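Local coordinates for protein mannitol dehydrogenase (Helicobacter pylori, PDB 3TWO) that probably catalyses the NADP(H)-dependent, zinc-assisted interconversion of cinnamyl alcohols and cinnamaldehydes, as a member of the cinnamyl-alcohol dehydrogenase family, at residues E55-M60 with T115-D120; G76-K81 with V138-V143; S172-G177 with V197-E202. All blocks are in the same frame, centred on the assembly; numbering follows the deposited sequence.

Overall arrangement
Contacts 1 and 2 both lie in the GroES-like part. Contact 3 lies about 37 Å from contact 1, centre to centre, in the nucleotide-binding part. Contacts 1 and 2 are partly buried, and contact 3 is at the surface. The segments of contacts 1 and 2 alternate along the sequence, yet their nearest atoms are about 7 Å apart. In both, an acidic side chain accepts backbone N-H groups: one at Asp117, two at Glu140. Contact 3 uses a glycine-to-glycine backbone bond and an apolar patch. Contact 1 is near zinc and NADPH, contact 2 joins a loop to a turn of the GroES-like sheet, and contact 3 joins the loop before strand 179-183 to the turn after helix 187-198.

Contact 1. Residues E55-M60 with T115-D120; sequences EGIYPM and TYDCLD
The carboxylate of Asp117 has the CE methyl of Met60 over one face, 3.4 Å from Asp117 CG. Ile57 N donates to Asp117 OD1 at 3.0 Å. The N-H comes in on the syn side and is nearly straight at 169°. It is tilted 28° out of the carboxylate plane, to the same face that the methyl covers. The second flat group is the Tyr116 ring. Met60 SD approaches it obliquely, 4.3 Å from Tyr116 CD1, in a Met-aromatic contact. Met60 serves both groups because its chain runs straight out to SD and then bends at the last torsion (chi3 -55°), which swings CE over Asp117. Ile57 adds an apolar branch. Its CD1 lies 3.6 Å from Cys118 N and 4.1 Å from Leu119 CD2. The Tyr116 ring also meets the ring of His64, which binds one zinc ion together with Cys42 and Cys160. Between nearest atoms, the Tyr116 side chain is about 5 Å from a bound zinc and about 7 Å from NADPH. Ser48 of helix 43-49 touches Met60, Tyr116 and Asp117. One straight hydrogen bond therefore ties the two loops, and it helps to hold OD1. The methyl on the carboxylate face probably shields that bond from water on its side, while the sulfur links the same loop to a tyrosine beside the zinc site.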
ATOM      1  N   GLU B  55       8.748  10.010  22.453  1.00 31.89           N
ATOM      2  CA  GLU B  55       9.134  10.832  23.534  1.00 33.45           C
ATOM      3  C   GLU B  55       9.560  12.199  23.001  1.00 31.98           C
ATOM      4  O   GLU B  55      10.441  12.283  22.160  1.00 31.67           O
ATOM      5  CB  GLU B  55      10.301  10.138  24.199  1.00 34.91           C
ATOM      6  CG  GLU B  55       9.877   9.009  25.086  1.00 41.45           C
ATOM      7  CD  GLU B  55       9.338   9.557  26.378  1.00 49.83           C
ATOM      8  OE1 GLU B  55       8.101   9.733  26.502  1.00 52.06           O
ATOM      9  OE2 GLU B  55      10.174   9.867  27.265  1.00 55.84           O
ATOM     10  N   GLY B  56       8.958  13.275  23.492  1.00 31.13           N
ATOM     11  CA  GLY B  56       9.279  14.590  22.937  1.00 30.76           C
ATOM     12  C   GLY B  56      10.530  15.226  23.511  1.00 31.28           C
ATOM     13  O   GLY B  56      11.025  14.865  24.576  1.00 31.80           O
ATOM     14  N   ILE B  57      11.043  16.211  22.793  1.00 31.47           N
ATOM     15  CA  ILE B  57      12.124  17.064  23.310  1.00 30.67           C
ATOM     16  C   ILE B  57      11.463  18.300  23.952  1.00 30.36           C
ATOM     17  O   ILE B  57      10.837  19.100  23.231  1.00 29.85           O
ATOM     18  CB  ILE B  57      13.143  17.439  22.157  1.00 29.76           C
ATOM     19  CG1 ILE B  57      13.785  16.172  21.552  1.00 30.91           C
ATOM     20  CG2 ILE B  57      14.268  18.417  22.699  1.00 27.96           C
ATOM     21  CD1 ILE B  57      14.174  16.319  20.024  1.00 29.72           C
ATOM     22  N   TYR B  58      11.649  18.461  25.269  1.00 30.15           N
ATOM     23  CA  TYR B  58      11.059  19.519  26.109  1.00 30.96           C
ATOM     24  C   TYR B  58      12.149  20.378  26.723  1.00 31.04           C
ATOM     25  O   TYR B  58      13.181  19.840  27.064  1.00 29.69           O
ATOM     26  CB  TYR B  58      10.240  18.898  27.274  1.00 30.91           C
ATOM     27  CG  TYR B  58       9.068  18.086  26.765  1.00 32.00           C
ATOM     28  CD1 TYR B  58       9.111  16.673  26.751  1.00 29.67           C
ATOM     29  CD2 TYR B  58       7.921  18.741  26.273  1.00 29.09           C
ATOM     30  CE1 TYR B  58       8.018  15.944  26.256  1.00 29.53           C
ATOM     31  CE2 TYR B  58       6.848  18.024  25.782  1.00 30.53           C
ATOM     32  CZ  TYR B  58       6.913  16.628  25.755  1.00 29.87           C
ATOM     33  OH  TYR B  58       5.818  15.961  25.261  1.00 30.40           O
ATOM     34  N   PRO B  59      11.938  21.712  26.873  1.00 30.60           N
ATOM     35  CA  PRO B  59      10.768  22.488  26.492  1.00 30.48           C
ATOM     36  C   PRO B  59      10.536  22.577  24.978  1.00 29.79           C
ATOM     37  O   PRO B  59      11.502  22.783  24.162  1.00 32.31           O
ATOM     38  CB  PRO B  59      11.036  23.885  27.064  1.00 30.57           C
ATOM     39  CG  PRO B  59      12.522  24.020  27.155  1.00 32.50           C
ATOM     40  CD  PRO B  59      13.036  22.566  27.409  1.00 31.46           C
ATOM     41  N   MET B  60       9.284  22.433  24.594  1.00 26.78           N
ATOM     42  CA  MET B  60       8.963  22.327  23.166  1.00 25.95           C
ATOM     43  C   MET B  60       8.144  23.513  22.713  1.00 26.04           C
ATOM     44  O   MET B  60       7.209  23.940  23.399  1.00 26.20           O
ATOM     45  CB  MET B  60       8.167  21.072  22.888  1.00 24.53           C
ATOM     46  CG  MET B  60       7.791  20.847  21.405  1.00 25.97           C
ATOM     47  SD  MET B  60       6.796  19.342  21.083  1.00 27.27           S
ATOM     48  CE  MET B  60       7.829  18.063  21.811  1.00 27.45           C
ATOM     49  N   THR B 115      10.953  21.784  12.108  1.00 28.16           N
ATOM     50  CA  THR B 115      10.844  23.115  12.714  1.00 28.46           C
ATOM     51  C   THR B 115      10.798  23.089  14.253  1.00 28.12           C
ATOM     52  O   THR B 115      11.258  24.050  14.909  1.00 28.18           O
ATOM     53  CB  THR B 115       9.621  23.846  12.064  1.00 28.18           C
ATOM     54  OG1 THR B 115       9.819  23.783  10.635  1.00 29.75           O
ATOM     55  CG2 THR B 115       9.497  25.342  12.516  1.00 25.58           C
ATOM     56  N   TYR B 116      10.287  21.989  14.811  1.00 26.58           N
ATOM     57  CA  TYR B 116      10.271  21.792  16.270  1.00 27.96           C
ATOM     58  C   TYR B 116      10.348  20.310  16.642  1.00 27.69           C
ATOM     59  O   TYR B 116      10.223  19.445  15.776  1.00 25.36           O
ATOM     60  CB  TYR B 116       9.034  22.440  16.905  1.00 26.16           C
ATOM     61  CG  TYR B 116       7.759  21.799  16.410  1.00 27.29           C
ATOM     62  CD1 TYR B 116       7.267  20.622  16.994  1.00 28.44           C
ATOM     63  CD2 TYR B 116       7.056  22.339  15.325  1.00 26.34           C
ATOM     64  CE1 TYR B 116       6.099  20.019  16.514  1.00 25.31           C
ATOM     65  CE2 TYR B 116       5.883  21.729  14.838  1.00 28.97           C
ATOM     66  CZ  TYR B 116       5.417  20.590  15.435  1.00 27.09           C
ATOM     67  OH  TYR B 116       4.251  20.019  14.966  1.00 27.43           O
ATOM     68  N   ASP B 117      10.555  20.030  17.936  1.00 27.79           N
ATOM     69  CA  ASP B 117      10.709  18.652  18.379  1.00 26.77           C
ATOM     70  C   ASP B 117      11.803  17.937  17.539  1.00 26.79           C
ATOM     71  O   ASP B 117      11.559  16.848  17.011  1.00 24.42           O
ATOM     72  CB  ASP B 117       9.369  17.874  18.261  1.00 26.98           C
ATOM     73  CG  ASP B 117       9.347  16.643  19.133  1.00 27.85           C
ATOM     74  OD1 ASP B 117      10.284  16.496  19.951  1.00 27.85           O
ATOM     75  OD2 ASP B 117       8.407  15.843  19.048  1.00 30.09           O
ATOM     76  N   CYS B 118      12.974  18.547  17.404  1.00 26.36           N
ATOM     77  CA  CYS B 118      14.001  17.972  16.540  1.00 28.59           C
ATOM     78  C   CYS B 118      15.288  18.740  16.796  1.00 29.93           C
ATOM     79  O   CYS B 118      15.278  19.975  16.832  1.00 31.33           O
ATOM     80  CB  CYS B 118      13.580  18.082  15.056  1.00 28.96           C
ATOM     81  SG  CYS B 118      14.706  17.293  13.797  1.00 31.61           S
ATOM     82  N   LEU B 119      16.378  18.010  16.992  1.00 30.60           N
ATOM     83  CA  LEU B 119      17.714  18.562  17.208  1.00 31.93           C
ATOM     84  C   LEU B 119      18.218  19.120  15.872  1.00 32.11           C
ATOM     85  O   LEU B 119      17.940  18.559  14.799  1.00 31.46           O
ATOM     86  CB  LEU B 119      18.609  17.434  17.760  1.00 31.97           C
ATOM     87  CG  LEU B 119      18.241  16.785  19.115  1.00 32.75           C
ATOM     88  CD1 LEU B 119      19.414  15.839  19.570  1.00 33.66           C
ATOM     89  CD2 LEU B 119      17.962  17.817  20.298  1.00 27.99           C
ATOM     90  N   ASP B 120      18.860  20.274  15.922  1.00 32.97           N
ATOM     91  CA  ASP B 120      19.330  20.967  14.730  1.00 32.43           C
ATOM     92  C   ASP B 120      20.807  20.616  14.528  1.00 33.01           C
ATOM     93  O   ASP B 120      21.672  21.336  15.021  1.00 31.85           O
ATOM     94  CB  ASP B 120      19.203  22.496  14.930  1.00 33.08           C
ATOM     95  CG  ASP B 120      19.643  23.306  13.681  1.00 34.69           C
ATOM     96  OD1 ASP B 120      20.168  22.726  12.690  1.00 33.66           O
ATOM     97  OD2 ASP B 120      19.450  24.534  13.664  1.00 36.03           O
TER

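Contact 2. Residues G76-K81 with V138-V143; sequences GVKKFK and VDENYV
Glu140 reaches from the turn at 139-142 into the loop 76-81 and is the residue most buried by this contact. Its OE2 accepts two successive backbone N-H groups. Lys78 N donates to Glu140 OE2 at 3.0 Å, bent to 141°, from the syn side and tilted out of the carboxylate plane. Lys79 N donates to Glu140 OE2 at 3.1 Å, straighter at 162°, and nearly in line with the C-O bond. CG of Glu140 sits between its own backbone N and carbonyl carbon (chi1 53°), and the extended chain beyond it carries OE2 to these two N-H groups. Val77 CG1 lies beside the same oxygen. Lys79 crosses Glu140 at about a right angle, with Lys79 CG 3.5 Å from Glu140 OE2. Its ammonium group stays apart from the carboxylate, so it could influence Glu140 only at a distance. Phe80 supplies the apolar part. Val143 CG1 packs over one ring face in a CH-pi contact, 4.0 Å from the Phe80 ring centroid. Glu140 O meets the ring edge, 3.6 Å from Phe80 CE1. Val86 of strand 85-88 touches both Phe80 and Val143. Asn141 N donates to Asp139 OD1, an Asx turn, and Asn141 ND2 grips the same oxygen. The contact joins the loop between strands 65-73 and 85-88 to this turn near strand 135-139, all three strands of one mixed sheet in the GroES-like domain of zinc-type alcohol dehydrogenases.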
ATOM      1  N   GLY B  76      25.207  36.850   2.392  1.00 45.11           N
ATOM      2  CA  GLY B  76      25.160  36.033   1.183  1.00 44.98           C
ATOM      3  C   GLY B  76      23.779  35.739   0.635  1.00 45.45           C
ATOM      4  O   GLY B  76      23.639  35.072  -0.417  1.00 45.87           O
ATOM      5  N   VAL B  77      22.739  36.217   1.319  1.00 44.39           N
ATOM      6  CA  VAL B  77      21.370  35.906   0.890  1.00 43.20           C
ATOM      7  C   VAL B  77      21.040  36.527  -0.465  1.00 45.03           C
ATOM      8  O   VAL B  77      21.221  37.717  -0.655  1.00 45.46           O
ATOM      9  CB  VAL B  77      20.317  36.390   1.903  1.00 41.62           C
ATOM     10  CG1 VAL B  77      18.956  36.448   1.240  1.00 40.82           C
ATOM     11  CG2 VAL B  77      20.270  35.488   3.101  1.00 37.54           C
ATOM     12  N   LYS B  78      20.516  35.737  -1.398  1.00 46.35           N
ATOM     13  CA  LYS B  78      20.143  36.288  -2.696  1.00 49.18           C
ATOM     14  C   LYS B  78      18.660  36.183  -3.044  1.00 48.99           C
ATOM     15  O   LYS B  78      18.171  36.904  -3.915  1.00 49.20           O
ATOM     16  CB  LYS B  78      21.003  35.668  -3.812  1.00 50.80           C
ATOM     17  CG  LYS B  78      21.033  34.118  -3.850  1.00 52.85           C
ATOM     18  CD  LYS B  78      22.430  33.580  -4.296  1.00 57.15           C
ATOM     19  CE  LYS B  78      23.005  34.335  -5.503  1.00 60.08           C
ATOM     20  NZ  LYS B  78      23.808  35.542  -5.128  1.00 63.50           N
ATOM     21  N   LYS B  79      17.935  35.318  -2.348  1.00 48.40           N
ATOM     22  CA  LYS B  79      16.571  35.008  -2.762  1.00 48.54           C
ATOM     23  C   LYS B  79      15.508  35.941  -2.147  1.00 47.73           C
ATOM     24  O   LYS B  79      14.369  35.950  -2.614  1.00 48.60           O
ATOM     25  CB  LYS B  79      16.262  33.534  -2.490  1.00 48.12           C
ATOM     26  CG  LYS B  79      17.317  32.558  -3.053  1.00 51.11           C
ATOM     27  CD  LYS B  79      16.844  31.095  -2.903  1.00 55.11           C
ATOM     28  CE  LYS B  79      15.810  30.751  -3.975  1.00 57.93           C
ATOM     29  NZ  LYS B  79      14.581  30.068  -3.438  1.00 59.58           N
ATOM     30  N   PHE B  80      15.882  36.726  -1.128  1.00 46.42           N
ATOM     31  CA  PHE B  80      14.941  37.595  -0.361  1.00 44.55           C
ATOM     32  C   PHE B  80      15.533  38.941   0.060  1.00 44.70           C
ATOM     33  O   PHE B  80      16.753  39.059   0.153  1.00 44.69           O
ATOM     34  CB  PHE B  80      14.446  36.856   0.892  1.00 42.88           C
ATOM     35  CG  PHE B  80      13.637  35.628   0.573  1.00 42.89           C
ATOM     36  CD1 PHE B  80      14.206  34.346   0.669  1.00 41.53           C
ATOM     37  CD2 PHE B  80      12.303  35.740   0.132  1.00 41.04           C
ATOM     38  CE1 PHE B  80      13.472  33.229   0.330  1.00 35.04           C
ATOM     39  CE2 PHE B  80      11.563  34.605  -0.191  1.00 36.35           C
ATOM     40  CZ  PHE B  80      12.145  33.366  -0.081  1.00 35.93           C
ATOM     41  N   LYS B  81      14.682  39.934   0.332  1.00 43.75           N
ATOM     42  CA  LYS B  81      15.136  41.232   0.879  1.00 43.91           C
ATOM     43  C   LYS B  81      14.327  41.578   2.109  1.00 42.43           C
ATOM     44  O   LYS B  81      13.220  41.061   2.304  1.00 41.43           O
ATOM     45  CB  LYS B  81      14.927  42.399  -0.107  1.00 45.45           C
ATOM     46  CG  LYS B  81      14.436  42.072  -1.522  1.00 48.39           C
ATOM     47  CD  LYS B  81      14.024  43.363  -2.285  1.00 55.73           C
ATOM     48  CE  LYS B  81      12.533  43.692  -2.131  1.00 57.57           C
ATOM     49  NZ  LYS B  81      11.719  42.441  -2.419  1.00 59.62           N
ATOM     50  N   VAL B 138      15.906  31.165   9.514  1.00 27.96           N
ATOM     51  CA  VAL B 138      15.828  30.059   8.571  1.00 28.58           C
ATOM     52  C   VAL B 138      16.810  30.236   7.402  1.00 29.92           C
ATOM     53  O   VAL B 138      16.902  31.344   6.841  1.00 29.42           O
ATOM     54  CB  VAL B 138      14.382  29.916   8.006  1.00 28.98           C
ATOM     55  CG1 VAL B 138      14.282  28.692   7.110  1.00 27.56           C
ATOM     56  CG2 VAL B 138      13.356  29.821   9.136  1.00 26.64           C
ATOM     57  N   ASP B 139      17.550  29.156   7.060  1.00 30.20           N
ATOM     58  CA  ASP B 139      18.374  29.118   5.823  1.00 31.44           C
ATOM     59  C   ASP B 139      17.457  29.500   4.617  1.00 31.02           C
ATOM     60  O   ASP B 139      16.321  28.994   4.523  1.00 29.05           O
ATOM     61  CB  ASP B 139      18.962  27.725   5.610  1.00 31.74           C
ATOM     62  CG  ASP B 139      19.857  27.640   4.353  1.00 34.21           C
ATOM     63  OD1 ASP B 139      19.315  27.693   3.251  1.00 34.85           O
ATOM     64  OD2 ASP B 139      21.105  27.535   4.461  1.00 39.01           O
ATOM     65  N   GLU B 140      17.931  30.398   3.757  1.00 30.48           N
ATOM     66  CA  GLU B 140      17.083  30.975   2.684  1.00 32.67           C
ATOM     67  C   GLU B 140      16.455  29.990   1.704  1.00 31.77           C
ATOM     68  O   GLU B 140      15.449  30.345   1.052  1.00 31.93           O
ATOM     69  CB  GLU B 140      17.828  32.049   1.868  1.00 34.09           C
ATOM     70  CG  GLU B 140      19.157  31.577   1.330  1.00 39.30           C
ATOM     71  CD  GLU B 140      19.654  32.405   0.169  1.00 46.28           C
ATOM     72  OE1 GLU B 140      20.701  32.017  -0.415  1.00 50.60           O
ATOM     73  OE2 GLU B 140      18.998  33.421  -0.164  1.00 47.08           O
ATOM     74  N   ASN B 141      17.036  28.788   1.599  1.00 30.81           N
ATOM     75  CA  ASN B 141      16.533  27.729   0.681  1.00 31.18           C
ATOM     76  C   ASN B 141      15.333  26.955   1.185  1.00 29.65           C
ATOM     77  O   ASN B 141      14.868  26.056   0.507  1.00 29.63           O
ATOM     78  CB  ASN B 141      17.650  26.775   0.279  1.00 28.94           C
ATOM     79  CG  ASN B 141      18.790  27.527  -0.366  1.00 34.41           C
ATOM     80  OD1 ASN B 141      18.733  27.863  -1.539  1.00 35.53           O
ATOM     81  ND2 ASN B 141      19.803  27.892   0.442  1.00 34.79           N
ATOM     82  N   TYR B 142      14.882  27.310   2.398  1.00 29.79           N
ATOM     83  CA  TYR B 142      13.745  26.681   3.099  1.00 29.18           C
ATOM     84  C   TYR B 142      12.663  27.722   3.401  1.00 29.23           C
ATOM     85  O   TYR B 142      11.758  27.487   4.211  1.00 29.04           O
ATOM     86  CB  TYR B 142      14.259  25.999   4.395  1.00 29.24           C
ATOM     87  CG  TYR B 142      15.274  24.977   4.019  1.00 30.94           C
ATOM     88  CD1 TYR B 142      16.628  25.343   3.817  1.00 28.70           C
ATOM     89  CD2 TYR B 142      14.882  23.659   3.716  1.00 28.69           C
ATOM     90  CE1 TYR B 142      17.565  24.426   3.381  1.00 29.25           C
ATOM     91  CE2 TYR B 142      15.875  22.702   3.283  1.00 29.91           C
ATOM     92  CZ  TYR B 142      17.190  23.108   3.136  1.00 28.87           C
ATOM     93  OH  TYR B 142      18.168  22.216   2.748  1.00 35.14           O
ATOM     94  N   VAL B 143      12.736  28.866   2.734  1.00 28.90           N
ATOM     95  CA  VAL B 143      11.760  29.936   2.954  1.00 28.54           C
ATOM     96  C   VAL B 143      10.822  30.078   1.726  1.00 29.36           C
ATOM     97  O   VAL B 143      11.279  30.131   0.572  1.00 30.57           O
ATOM     98  CB  VAL B 143      12.493  31.271   3.291  1.00 29.86           C
ATOM     99  CG1 VAL B 143      11.484  32.431   3.437  1.00 28.27           C
ATOM    100  CG2 VAL B 143      13.338  31.103   4.582  1.00 29.29           C
TER

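Contact 3. Residues S172-G177 with V197-E202; sequences SKVTKG and VAMGAE
Gly177 N donates to Gly200 O at 3.0 Å, with an N-H...O angle of 156°. The donor stands above the carbonyl plane, 43° out of it. The two backbones come very close here, with Lys176 CA 4.0 Å from Gly200 CA. Gly200 allows this, since a CB on it would point at the other loop. Lys176 CA adds a CA-H...O contact to the same oxygen, 3.4 Å from Gly200 O. Lys176 N also lies near the carbonyl oxygen of Met199, but the angle is too poor for a hydrogen bond. Gly200 has a positive phi and forms the Schellman motif that ends helix 187-198. Its backbone angles suit glycine, and Lys176 CG lies close to where a side chain would begin.

Met199 brings the main side-chain contact. Its chain bends at the last torsion (chi3 83°), which turns the CE methyl onto the other loop. CE packs 4.1 Å from Val174 CB. It also makes a very short contact with Val174 O, whose exact length is doubtful. Val174 CG1 makes the second apolar contact, 4.0 Å from Ala201 CB. Val180 of strand 179-183 touches both Val174 and Ala201, and Leu169 of helix 158-171 touches Val174 and Met199.

The loop leading into strand 179-183 is thus laid on the turn that follows helix 187-198. That turn leads on to strand 202-206, the parallel neighbour of strand 179-183. The pair spans the beta-alpha-beta unit of a Rossmann fold, at the end of the two strands where each begins. The crossover probably carries the glycine-rich turn of a Rossmann nucleotide-binding fold.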
ATOM      1  N   SER B 172      -1.278  11.478  -7.421  1.00 26.89           N
ATOM      2  CA  SER B 172      -2.266  10.515  -7.956  1.00 27.30           C
ATOM      3  C   SER B 172      -3.032  11.052  -9.198  1.00 28.43           C
ATOM      4  O   SER B 172      -3.962  10.401  -9.682  1.00 28.41           O
ATOM      5  CB  SER B 172      -3.261  10.087  -6.857  1.00 26.94           C
ATOM      6  OG  SER B 172      -2.635   9.306  -5.831  1.00 26.30           O
ATOM      7  N   LYS B 173      -2.644  12.232  -9.695  1.00 27.97           N
ATOM      8  CA  LYS B 173      -3.260  12.817 -10.894  1.00 29.27           C
ATOM      9  C   LYS B 173      -4.766  13.029 -10.763  1.00 28.80           C
ATOM     10  O   LYS B 173      -5.533  12.793 -11.685  1.00 27.53           O
ATOM     11  CB  LYS B 173      -2.989  11.922 -12.116  1.00 30.86           C
ATOM     12  CG  LYS B 173      -1.538  11.809 -12.527  1.00 34.43           C
ATOM     13  CD  LYS B 173      -1.524  10.638 -13.561  1.00 41.85           C
ATOM     14  CE  LYS B 173      -0.345  10.725 -14.537  1.00 44.74           C
ATOM     15  NZ  LYS B 173       0.819  11.089 -13.702  1.00 48.27           N
ATOM     16  N   VAL B 174      -5.211  13.482  -9.618  1.00 27.36           N
ATOM     17  CA  VAL B 174      -6.634  13.743  -9.503  1.00 27.33           C
ATOM     18  C   VAL B 174      -7.041  14.802 -10.574  1.00 28.50           C
ATOM     19  O   VAL B 174      -6.364  15.834 -10.741  1.00 28.71           O
ATOM     20  CB  VAL B 174      -6.931  14.196  -8.023  1.00 26.57           C
ATOM     21  CG1 VAL B 174      -8.281  14.869  -7.913  1.00 24.83           C
ATOM     22  CG2 VAL B 174      -6.777  12.969  -7.101  1.00 22.42           C
ATOM     23  N   THR B 175      -8.126  14.534 -11.301  1.00 27.65           N
ATOM     24  CA  THR B 175      -8.540  15.420 -12.324  1.00 28.05           C
ATOM     25  C   THR B 175     -10.094  15.469 -12.502  1.00 27.45           C
ATOM     26  O   THR B 175     -10.849  15.068 -11.623  1.00 26.39           O
ATOM     27  CB  THR B 175      -7.754  15.123 -13.660  1.00 29.96           C
ATOM     28  OG1 THR B 175      -8.050  16.135 -14.601  1.00 29.44           O
ATOM     29  CG2 THR B 175      -8.144  13.765 -14.281  1.00 28.59           C
ATOM     30  N   LYS B 176     -10.564  16.011 -13.606  1.00 27.78           N
ATOM     31  CA  LYS B 176     -12.016  16.110 -13.828  1.00 29.45           C
ATOM     32  C   LYS B 176     -12.717  14.737 -13.777  1.00 29.94           C
ATOM     33  O   LYS B 176     -12.317  13.793 -14.454  1.00 30.27           O
ATOM     34  CB  LYS B 176     -12.287  16.742 -15.153  1.00 29.41           C
ATOM     35  CG  LYS B 176     -11.977  18.255 -15.305  1.00 34.36           C
ATOM     36  CD  LYS B 176     -12.279  18.525 -16.820  1.00 40.61           C
ATOM     37  CE  LYS B 176     -11.921  19.864 -17.376  1.00 46.13           C
ATOM     38  NZ  LYS B 176     -11.938  20.833 -16.299  1.00 50.78           N
ATOM     39  N   GLY B 177     -13.757  14.605 -12.975  1.00 29.88           N
ATOM     40  CA  GLY B 177     -14.415  13.314 -12.921  1.00 30.59           C
ATOM     41  C   GLY B 177     -13.805  12.288 -11.992  1.00 30.18           C
ATOM     42  O   GLY B 177     -14.453  11.291 -11.718  1.00 30.19           O
ATOM     43  N   VAL B 197     -11.927  19.743  -5.321  1.00 26.29           N
ATOM     44  CA  VAL B 197     -12.994  20.432  -6.043  1.00 26.67           C
ATOM     45  C   VAL B 197     -12.408  21.371  -7.121  1.00 28.61           C
ATOM     46  O   VAL B 197     -12.871  21.344  -8.257  1.00 29.18           O
ATOM     47  CB  VAL B 197     -13.899  21.302  -5.124  1.00 25.66           C
ATOM     48  CG1 VAL B 197     -14.979  22.146  -5.997  1.00 27.86           C
ATOM     49  CG2 VAL B 197     -14.582  20.463  -4.109  1.00 25.30           C
ATOM     50  N   ALA B 198     -11.403  22.183  -6.787  1.00 28.78           N
ATOM     51  CA  ALA B 198     -10.773  23.066  -7.787  1.00 30.54           C
ATOM     52  C   ALA B 198     -10.153  22.250  -8.942  1.00 32.01           C
ATOM     53  O   ALA B 198     -10.019  22.755 -10.041  1.00 33.74           O
ATOM     54  CB  ALA B 198      -9.693  23.913  -7.119  1.00 28.57           C
ATOM     55  N   MET B 199      -9.769  20.995  -8.686  1.00 31.09           N
ATOM     56  CA  MET B 199      -9.177  20.135  -9.706  1.00 31.34           C
ATOM     57  C   MET B 199     -10.201  19.389 -10.577  1.00 32.06           C
ATOM     58  O   MET B 199      -9.822  18.620 -11.448  1.00 30.77           O
ATOM     59  CB  MET B 199      -8.220  19.129  -9.053  1.00 30.97           C
ATOM     60  CG  MET B 199      -6.922  19.784  -8.608  1.00 31.59           C
ATOM     61  SD  MET B 199      -5.919  18.741  -7.533  1.00 34.00           S
ATOM     62  CE  MET B 199      -5.056  17.741  -8.755  1.00 45.45           C
ATOM     63  N   GLY B 200     -11.495  19.614 -10.330  1.00 32.23           N
ATOM     64  CA  GLY B 200     -12.550  18.980 -11.117  1.00 31.30           C
ATOM     65  C   GLY B 200     -13.091  17.672 -10.535  1.00 31.21           C
ATOM     66  O   GLY B 200     -13.906  16.993 -11.203  1.00 32.21           O
ATOM     67  N   ALA B 201     -12.668  17.305  -9.320  1.00 28.23           N
ATOM     68  CA  ALA B 201     -13.109  16.044  -8.715  1.00 27.65           C
ATOM     69  C   ALA B 201     -14.534  16.087  -8.231  1.00 28.89           C
ATOM     70  O   ALA B 201     -15.102  17.152  -7.965  1.00 28.36           O
ATOM     71  CB  ALA B 201     -12.233  15.624  -7.571  1.00 25.75           C
ATOM     72  N   GLU B 202     -15.103  14.899  -8.111  1.00 28.83           N
ATOM     73  CA  GLU B 202     -16.372  14.730  -7.478  1.00 29.82           C
ATOM     74  C   GLU B 202     -16.002  14.259  -6.061  1.00 28.60           C
ATOM     75  O   GLU B 202     -15.427  13.182  -5.906  1.00 27.39           O
ATOM     76  CB  GLU B 202     -17.208  13.688  -8.243  1.00 29.48           C
ATOM     77  CG  GLU B 202     -18.585  13.697  -7.795  1.00 36.94           C
ATOM     78  CD  GLU B 202     -19.529  12.766  -8.604  1.00 46.22           C
ATOM     79  OE1 GLU B 202     -20.710  13.143  -8.686  1.00 53.98           O
ATOM     80  OE2 GLU B 202     -19.141  11.698  -9.146  1.00 47.17           O
TER